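MmcQ/YjbR family DNA-binding protein (Pseudomonas syringae pv. tomato, PDB 3H9X) is of unknown function but probably binds DNA through the double-wing motif of the MmcQ/YjbR family. Local coordinates at residues A[25-30]-A[43-48]; A[39-44]-A[62-67]. All coordinates share one frame; numbering follows the deposited sequence.

Interaction 1 (A[25-30]-A[43-48])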
ATOM      1  N   PHE A  25      -9.811  -7.161  11.874  1.00 41.38           N
ATOM      2  CA  PHE A  25      -8.447  -6.666  11.733  1.00 47.77           C
ATOM      3  C   PHE A  25      -8.340  -5.168  11.994  1.00 47.29           C
ATOM      4  O   PHE A  25      -8.442  -4.366  11.068  1.00 49.62           O
ATOM      5  CB  PHE A  25      -7.918  -6.976  10.336  1.00 51.99           C
ATOM      6  CG  PHE A  25      -7.964  -8.428   9.988  1.00 57.51           C
ATOM      7  CD1 PHE A  25      -9.143  -9.013   9.543  1.00 62.46           C
ATOM      8  CD2 PHE A  25      -6.839  -9.224  10.136  1.00 57.43           C
ATOM      9  CE1 PHE A  25      -9.195 -10.370   9.250  1.00 68.36           C
ATOM     10  CE2 PHE A  25      -6.882 -10.579   9.847  1.00 61.00           C
ATOM     11  CZ  PHE A  25      -8.060 -11.153   9.405  1.00 62.55           C
ATOM     12  N   PRO A  26      -8.117  -4.774  13.260  1.00 40.64           N
ATOM     13  CA  PRO A  26      -7.996  -3.370  13.655  1.00 41.07           C
ATOM     14  C   PRO A  26      -6.878  -2.631  12.931  1.00 46.35           C
ATOM     15  O   PRO A  26      -6.939  -1.420  12.766  1.00 42.18           O
ATOM     16  CB  PRO A  26      -7.730  -3.460  15.154  1.00 35.63           C
ATOM     17  CG  PRO A  26      -8.405  -4.725  15.537  1.00 36.70           C
ATOM     18  CD  PRO A  26      -7.978  -5.646  14.438  1.00 35.19           C
ATOM     19  N   ASP A  27      -5.858  -3.368  12.509  1.00 49.15           N
ATOM     20  CA  ASP A  27      -4.714  -2.780  11.825  1.00 54.02           C
ATOM     21  C   ASP A  27      -4.932  -2.412  10.391  1.00 51.76           C
ATOM     22  O   ASP A  27      -4.468  -1.363   9.936  1.00 56.81           O
ATOM     23  CB  ASP A  27      -3.529  -3.712  11.875  1.00 56.64           C
ATOM     24  CG  ASP A  27      -2.897  -3.719  13.208  1.00 65.46           C
ATOM     25  OD1 ASP A  27      -1.912  -4.460  13.381  1.00 77.61           O
ATOM     26  OD2 ASP A  27      -3.389  -2.964  14.086  1.00 67.95           O
ATOM     27  N   TYR A  28      -5.595  -3.295   9.659  1.00 45.48           N
ATOM     28  CA  TYR A  28      -5.862  -3.026   8.261  1.00 37.06           C
ATOM     29  C   TYR A  28      -6.566  -1.677   8.169  1.00 33.51           C
ATOM     30  O   TYR A  28      -7.565  -1.452   8.839  1.00 38.14           O
ATOM     31  CB  TYR A  28      -6.734  -4.136   7.673  1.00 35.15           C
ATOM     32  CG  TYR A  28      -6.075  -5.498   7.656  1.00 32.69           C
ATOM     33  CD1 TYR A  28      -6.558  -6.514   6.839  1.00 34.56           C
ATOM     34  CD2 TYR A  28      -4.952  -5.762   8.432  1.00 35.18           C
ATOM     35  CE1 TYR A  28      -5.930  -7.762   6.794  1.00 45.20           C
ATOM     36  CE2 TYR A  28      -4.320  -7.000   8.394  1.00 44.61           C
ATOM     37  CZ  TYR A  28      -4.807  -7.994   7.575  1.00 47.44           C
ATOM     38  OH  TYR A  28      -4.152  -9.203   7.532  1.00 47.62           O
ATOM     39  N   ALA A  29      -6.027  -0.774   7.355  1.00 33.89           N
ATOM     40  CA  ALA A  29      -6.604   0.551   7.187  1.00 28.21           C
ATOM     41  C   ALA A  29      -6.615   0.926   5.717  1.00 32.15           C
ATOM     42  O   ALA A  29      -5.625   0.729   5.023  1.00 39.90           O
ATOM     43  CB  ALA A  29      -5.799   1.568   7.964  1.00 36.18           C
ATOM     44  N   VAL A  30      -7.735   1.458   5.234  1.00 33.62           N
ATOM     45  CA  VAL A  30      -7.822   1.868   3.832  1.00 39.92           C
ATOM     46  C   VAL A  30      -7.847   3.389   3.714  1.00 38.07           C
ATOM     47  O   VAL A  30      -8.234   4.087   4.646  1.00 34.91           O
ATOM     48  CB  VAL A  30      -9.076   1.252   3.092  1.00 43.25           C
ATOM     49  CG1 VAL A  30      -9.110  -0.250   3.271  1.00 40.38           C
ATOM     50  CG2 VAL A  30     -10.353   1.877   3.577  1.00 41.64           C
ATOM     51  N   LEU A  43      -3.388  -0.281   3.876  1.00 38.67           N
ATOM     52  CA  LEU A  43      -2.364  -0.534   4.871  1.00 33.35           C
ATOM     53  C   LEU A  43      -2.731  -1.809   5.605  1.00 33.94           C
ATOM     54  O   LEU A  43      -3.859  -1.948   6.060  1.00 34.18           O
ATOM     55  CB  LEU A  43      -2.315   0.630   5.857  1.00 35.45           C
ATOM     56  CG  LEU A  43      -1.371   0.509   7.039  1.00 25.90           C
ATOM     57  CD1 LEU A  43       0.034   0.520   6.536  1.00 16.98           C
ATOM     58  CD2 LEU A  43      -1.616   1.637   8.009  1.00 21.63           C
HETATM   59  N   MSE A  44      -1.784  -2.739   5.712  1.00 40.06           N
HETATM   60  CA  MSE A  44      -2.022  -4.000   6.408  1.00 38.58           C
HETATM   61  C   MSE A  44      -0.803  -4.520   7.128  1.00 39.64           C
HETATM   62  O   MSE A  44       0.325  -4.275   6.726  1.00 41.39           O
HETATM   63  CB  MSE A  44      -2.446  -5.088   5.437  1.00 40.25           C
HETATM   64  CG  MSE A  44      -3.738  -4.851   4.708  1.00 53.35           C
HETATM   65 SE   MSE A  44      -4.050  -6.285   3.406  1.00 70.45          SE
HETATM   66  CE  MSE A  44      -3.005  -5.589   1.941  1.00 63.52           C
ATOM     67  N   ASP A  45      -1.059  -5.272   8.186  1.00 41.38           N
ATOM     68  CA  ASP A  45      -0.025  -5.917   8.974  1.00 39.09           C
ATOM     69  C   ASP A  45      -0.229  -7.401   8.688  1.00 40.04           C
ATOM     70  O   ASP A  45      -1.214  -7.977   9.142  1.00 41.33           O
ATOM     71  CB  ASP A  45      -0.257  -5.647  10.452  1.00 42.60           C
ATOM     72  CG  ASP A  45       0.666  -6.447  11.338  1.00 50.69           C
ATOM     73  OD1 ASP A  45       1.897  -6.230  11.248  1.00 44.61           O
ATOM     74  OD2 ASP A  45       0.159  -7.285  12.121  1.00 48.96           O
ATOM     75  N   ILE A  46       0.684  -8.020   7.943  1.00 38.70           N
ATOM     76  CA  ILE A  46       0.520  -9.431   7.586  1.00 38.96           C
ATOM     77  C   ILE A  46       1.723 -10.327   7.856  1.00 39.40           C
ATOM     78  O   ILE A  46       2.835  -9.846   8.089  1.00 38.13           O
ATOM     79  CB  ILE A  46       0.179  -9.593   6.080  1.00 37.49           C
ATOM     80  CG1 ILE A  46       1.331  -9.046   5.230  1.00 39.17           C
ATOM     81  CG2 ILE A  46      -1.114  -8.869   5.761  1.00 34.03           C
ATOM     82  CD1 ILE A  46       1.249  -9.390   3.760  1.00 43.78           C
ATOM     83  N   PRO A  47       1.505 -11.657   7.840  1.00 40.00           N
ATOM     84  CA  PRO A  47       2.587 -12.616   8.072  1.00 38.22           C
ATOM     85  C   PRO A  47       3.552 -12.553   6.877  1.00 42.94           C
ATOM     86  O   PRO A  47       3.130 -12.667   5.731  1.00 50.12           O
ATOM     87  CB  PRO A  47       1.847 -13.952   8.144  1.00 36.13           C
ATOM     88  CG  PRO A  47       0.507 -13.569   8.679  1.00 28.85           C
ATOM     89  CD  PRO A  47       0.196 -12.342   7.877  1.00 41.74           C
ATOM     90  N   ALA A  48       4.839 -12.362   7.143  1.00 43.69           N
ATOM     91  CA  ALA A  48       5.824 -12.271   6.080  1.00 43.85           C
ATOM     92  C   ALA A  48       5.605 -13.321   4.984  1.00 51.55           C
ATOM     93  O   ALA A  48       5.696 -13.008   3.786  1.00 60.08           O
ATOM     94  CB  ALA A  48       7.226 -12.397   6.665  1.00 43.02           C
TER

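Interaction 2 (A[39-44]-A[62-67])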
ATOM      1  N   TRP A  39     -10.734   3.435  -2.982  1.00 40.55           N
ATOM      2  CA  TRP A  39      -9.519   3.136  -2.232  1.00 36.30           C
ATOM      3  C   TRP A  39      -8.319   3.412  -3.104  1.00 36.45           C
ATOM      4  O   TRP A  39      -8.315   3.039  -4.272  1.00 41.41           O
ATOM      5  CB  TRP A  39      -9.483   1.659  -1.844  1.00 34.64           C
ATOM      6  CG  TRP A  39     -10.578   1.213  -0.938  1.00 44.77           C
ATOM      7  CD1 TRP A  39     -11.673   1.938  -0.534  1.00 47.81           C
ATOM      8  CD2 TRP A  39     -10.683  -0.060  -0.300  1.00 42.70           C
ATOM      9  NE1 TRP A  39     -12.442   1.194   0.316  1.00 40.81           N
ATOM     10  CE2 TRP A  39     -11.860  -0.039   0.478  1.00 39.33           C
ATOM     11  CE3 TRP A  39      -9.894  -1.222  -0.306  1.00 41.81           C
ATOM     12  CZ2 TRP A  39     -12.271  -1.137   1.240  1.00 40.44           C
ATOM     13  CZ3 TRP A  39     -10.302  -2.309   0.453  1.00 33.25           C
ATOM     14  CH2 TRP A  39     -11.479  -2.258   1.214  1.00 29.83           C
ATOM     15  N   TYR A  40      -7.297   4.051  -2.543  1.00 30.34           N
ATOM     16  CA  TYR A  40      -6.086   4.329  -3.302  1.00 29.19           C
ATOM     17  C   TYR A  40      -4.865   3.867  -2.512  1.00 24.17           C
ATOM     18  O   TYR A  40      -3.740   3.989  -2.966  1.00 26.00           O
ATOM     19  CB  TYR A  40      -6.012   5.831  -3.647  1.00 34.72           C
ATOM     20  CG  TYR A  40      -5.738   6.770  -2.484  1.00 39.17           C
ATOM     21  CD1 TYR A  40      -4.437   6.967  -2.015  1.00 44.29           C
ATOM     22  CD2 TYR A  40      -6.775   7.460  -1.853  1.00 31.64           C
ATOM     23  CE1 TYR A  40      -4.169   7.828  -0.942  1.00 50.99           C
ATOM     24  CE2 TYR A  40      -6.516   8.326  -0.774  1.00 46.76           C
ATOM     25  CZ  TYR A  40      -5.205   8.501  -0.324  1.00 43.64           C
ATOM     26  OH  TYR A  40      -4.923   9.322   0.750  1.00 46.45           O
ATOM     27  N   ALA A  41      -5.124   3.304  -1.337  1.00 28.57           N
ATOM     28  CA  ALA A  41      -4.090   2.821  -0.433  1.00 31.83           C
ATOM     29  C   ALA A  41      -4.672   1.843   0.602  1.00 33.98           C
ATOM     30  O   ALA A  41      -5.682   2.137   1.248  1.00 20.54           O
ATOM     31  CB  ALA A  41      -3.446   4.004   0.279  1.00 22.08           C
ATOM     32  N   LEU A  42      -4.026   0.684   0.749  1.00 38.04           N
ATOM     33  CA  LEU A  42      -4.447  -0.351   1.696  1.00 38.58           C
ATOM     34  C   LEU A  42      -3.278  -0.701   2.624  1.00 43.44           C
ATOM     35  O   LEU A  42      -2.305  -1.343   2.213  1.00 50.11           O
ATOM     36  CB  LEU A  42      -4.864  -1.619   0.949  1.00 38.09           C
ATOM     37  CG  LEU A  42      -6.004  -2.507   1.469  1.00 37.03           C
ATOM     38  CD1 LEU A  42      -5.829  -3.884   0.849  1.00 40.07           C
ATOM     39  CD2 LEU A  42      -6.012  -2.617   2.979  1.00 22.32           C
ATOM     40  N   LEU A  43      -3.388  -0.281   3.876  1.00 38.67           N
ATOM     41  CA  LEU A  43      -2.364  -0.534   4.871  1.00 33.35           C
ATOM     42  C   LEU A  43      -2.731  -1.809   5.605  1.00 33.94           C
ATOM     43  O   LEU A  43      -3.859  -1.948   6.060  1.00 34.18           O
ATOM     44  CB  LEU A  43      -2.315   0.630   5.857  1.00 35.45           C
ATOM     45  CG  LEU A  43      -1.371   0.509   7.039  1.00 25.90           C
ATOM     46  CD1 LEU A  43       0.034   0.520   6.536  1.00 16.98           C
ATOM     47  CD2 LEU A  43      -1.616   1.637   8.009  1.00 21.63           C
HETATM   48  N   MSE A  44      -1.784  -2.739   5.712  1.00 40.06           N
HETATM   49  CA  MSE A  44      -2.022  -4.000   6.408  1.00 38.58           C
HETATM   50  C   MSE A  44      -0.803  -4.520   7.128  1.00 39.64           C
HETATM   51  O   MSE A  44       0.325  -4.275   6.726  1.00 41.39           O
HETATM   52  CB  MSE A  44      -2.446  -5.088   5.437  1.00 40.25           C
HETATM   53  CG  MSE A  44      -3.738  -4.851   4.708  1.00 53.35           C
HETATM   54 SE   MSE A  44      -4.050  -6.285   3.406  1.00 70.45          SE
HETATM   55  CE  MSE A  44      -3.005  -5.589   1.941  1.00 63.52           C
ATOM     56  N   ILE A  62       1.726  -1.736   2.238  1.00 28.59           N
ATOM     57  CA  ILE A  62       0.663  -0.887   1.726  1.00 30.82           C
ATOM     58  C   ILE A  62       0.425  -1.298   0.288  1.00 31.53           C
ATOM     59  O   ILE A  62       1.366  -1.597  -0.456  1.00 25.27           O
ATOM     60  CB  ILE A  62       0.995   0.608   1.720  1.00 23.53           C
ATOM     61  CG1 ILE A  62       2.336   0.833   1.045  1.00 30.21           C
ATOM     62  CG2 ILE A  62       0.915   1.160   3.129  1.00 30.91           C
ATOM     63  CD1 ILE A  62       2.625   2.261   0.729  1.00 29.32           C
ATOM     64  N   ASP A  63      -0.846  -1.331  -0.096  1.00 35.31           N
ATOM     65  CA  ASP A  63      -1.228  -1.683  -1.450  1.00 34.25           C
ATOM     66  C   ASP A  63      -1.594  -0.407  -2.161  1.00 29.29           C
ATOM     67  O   ASP A  63      -2.344   0.419  -1.636  1.00 32.85           O
ATOM     68  CB  ASP A  63      -2.390  -2.657  -1.429  1.00 37.15           C
ATOM     69  CG  ASP A  63      -1.920  -4.092  -1.329  1.00 44.76           C
ATOM     70  OD1 ASP A  63      -0.871  -4.346  -0.691  1.00 48.88           O
ATOM     71  OD2 ASP A  63      -2.598  -4.976  -1.875  1.00 50.16           O
ATOM     72  N   LEU A  64      -1.037  -0.259  -3.357  1.00 22.25           N
ATOM     73  CA  LEU A  64      -1.228   0.917  -4.191  1.00 31.35           C
ATOM     74  C   LEU A  64      -1.666   0.510  -5.586  1.00 30.30           C
ATOM     75  O   LEU A  64      -1.304  -0.556  -6.061  1.00 33.98           O
ATOM     76  CB  LEU A  64       0.088   1.706  -4.254  1.00 31.51           C
ATOM     77  CG  LEU A  64       0.346   2.827  -3.233  1.00 41.33           C
ATOM     78  CD1 LEU A  64      -0.161   2.456  -1.856  1.00 30.51           C
ATOM     79  CD2 LEU A  64       1.835   3.134  -3.199  1.00 41.68           C
ATOM     80  N   LYS A  65      -2.447   1.352  -6.249  1.00 39.73           N
ATOM     81  CA  LYS A  65      -2.917   1.033  -7.597  1.00 41.26           C
ATOM     82  C   LYS A  65      -1.968   1.611  -8.632  1.00 38.41           C
ATOM     83  O   LYS A  65      -1.497   2.736  -8.501  1.00 36.67           O
ATOM     84  CB  LYS A  65      -4.319   1.602  -7.803  1.00 50.45           C
ATOM     85  CG  LYS A  65      -5.048   1.128  -9.050  1.00 56.39           C
ATOM     86  CD  LYS A  65      -6.403   1.839  -9.141  1.00 61.77           C
ATOM     87  CE  LYS A  65      -7.549   0.884  -9.456  1.00 63.58           C
ATOM     88  NZ  LYS A  65      -7.334   0.097 -10.703  1.00 64.12           N
ATOM     89  N   VAL A  66      -1.676   0.838  -9.662  1.00 39.31           N
ATOM     90  CA  VAL A  66      -0.780   1.316 -10.696  1.00 35.37           C
ATOM     91  C   VAL A  66      -1.344   0.944 -12.049  1.00 40.87           C
ATOM     92  O   VAL A  66      -2.360   0.252 -12.138  1.00 44.60           O
ATOM     93  CB  VAL A  66       0.635   0.711 -10.548  1.00 38.06           C
ATOM     94  CG1 VAL A  66       1.182   1.003  -9.150  1.00 43.08           C
ATOM     95  CG2 VAL A  66       0.604  -0.779 -10.788  1.00 35.22           C
ATOM     96  N   GLN A  67      -0.701   1.426 -13.103  1.00 44.37           N
ATOM     97  CA  GLN A  67      -1.137   1.109 -14.452  1.00 45.08           C
ATOM     98  C   GLN A  67      -0.663  -0.301 -14.790  1.00 45.84           C
ATOM     99  O   GLN A  67       0.507  -0.637 -14.619  1.00 44.18           O
ATOM    100  CB  GLN A  67      -0.566   2.122 -15.430  1.00 49.32           C
ATOM    101  CG  GLN A  67      -1.113   3.513 -15.224  1.00 60.95           C
ATOM    102  CD  GLN A  67      -0.022   4.565 -15.234  1.00 76.15           C
ATOM    103  OE1 GLN A  67       0.635   4.793 -16.253  1.00 73.11           O
ATOM    104  NE2 GLN A  67       0.189   5.206 -14.085  1.00 79.39           N
TER

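Interaction 1 (A[25-30]-A[43-48])
A29 and L43 form a hydrogen-bonded pair of the antiparallel hairpin made by strands 29-32 and 39-47, at the point where the loop 25-28 runs into the outermost strand of the five-stranded sheet. Two backbone bonds define the pair. A29 N donates to L43 O at 2.8 Å, and L43 N returns a bond to A29 O at 2.7 Å; both are close to straight, at least 161° at the hydrogen. The methyl of A29 lies beside the CB of L43 on the face that helix 3-13 covers through R3 and I7.

Aromatic contacts extend the pairing beyond the strand end. The Y28 ring is sandwiched: selenomethionine M44 lies over one face, and F25 CB of its own loop sits toward the rim of the other. CG of M44 lies 3.9 Å from the ring centroid of Y28, only 13° off the ring normal, which is CH-pi geometry. With chi2 extended (176°), SE of M44 stays over the same face, 4.5 Å from the Y28 centroid, a Met-aromatic contact; the bend at the third torsion turns only CE. D45 O meets the rim of the Y28 ring at CE2, 3.3 Å away. I46 touches the phenol end crosswise, its CG2 3.5 Å from Y28 OH.

Charge enters where D27 and D45 run alongside each other in the same direction, with their carboxylates at a steep angle. D27 OD1 and D45 OD2 are 3.7 Å apart, a proximity probably tempered by R58, whose NH2 forms a salt bridge with that same OD2.

Interaction 2 (A[39-44]-A[62-67])
I62 lays its CG2 methyl against CD1 of L43, 3.6 Å away, the two branched side chains crossing obliquely on one face of the sheet. For I62, CG1 stands between the backbone N and carbonyl carbon (chi1 51°), which turns CG2 anti to the carbonyl carbon. On the same face, L64 CD1 reaches A41 CB at 4.2 Å. Helices 3-13 and 102-115 cover this side, with F6 on A41 and I62, and L108 and I109 on L64.

The reverse face is of mixed character. L42 CB and D63 CB meet at 3.6 Å. M44 brings its terminal CE to the carboxylate, 3.6 Å from D63 OD1. That oxygen is hydrogen-bonded outside the pair, to T93 OG1 on the adjoining strand 91-95, so the buried acid has a polar partner.

Backbone bonds fix the register at L42 and D63. L42 N bonds to D63 O at 2.9 Å, approaching in the carbonyl plane on a lone pair. The return bond, D63 N to L42 O, is 2.7 Å long, with the donor tilted 27° out of the plane of the L42 carbonyl. On the other side of strand 39-47, Y40 and A41 both face F31, a classic beta bulge.

The axes of 39-44 and 62-65 run 164° apart, 4.3 Å at closest approach; as the strands also follow one another in the chain, they form an antiparallel beta hairpin in the middle of the sheet, with two helices over one face.

How the interactions relate
Strand 39-47 serves both contacts: interaction 1 joins it to the outermost strand 29-32, and interaction 2 to strand 58-65 deeper in the same sheet. L43 and M44 belong to both: L43 meets A29 and I62, and M44 meets Y28 of the preceding loop and D63. Both contacts are largely buried, yet their centres lie about 10 Å and 4 Å from the chain centre respectively. Each holds one hydrogen-bonded pair by two backbone bonds; around it interaction 1 adds a tyrosine ring and partly exposed acids, interaction 2 aliphatic packing under two helices and one buried carboxylate. They touch directly where V30 CG1 lies 3.7 Å from W39 CZ3, while L42 CD2 also packs on V30.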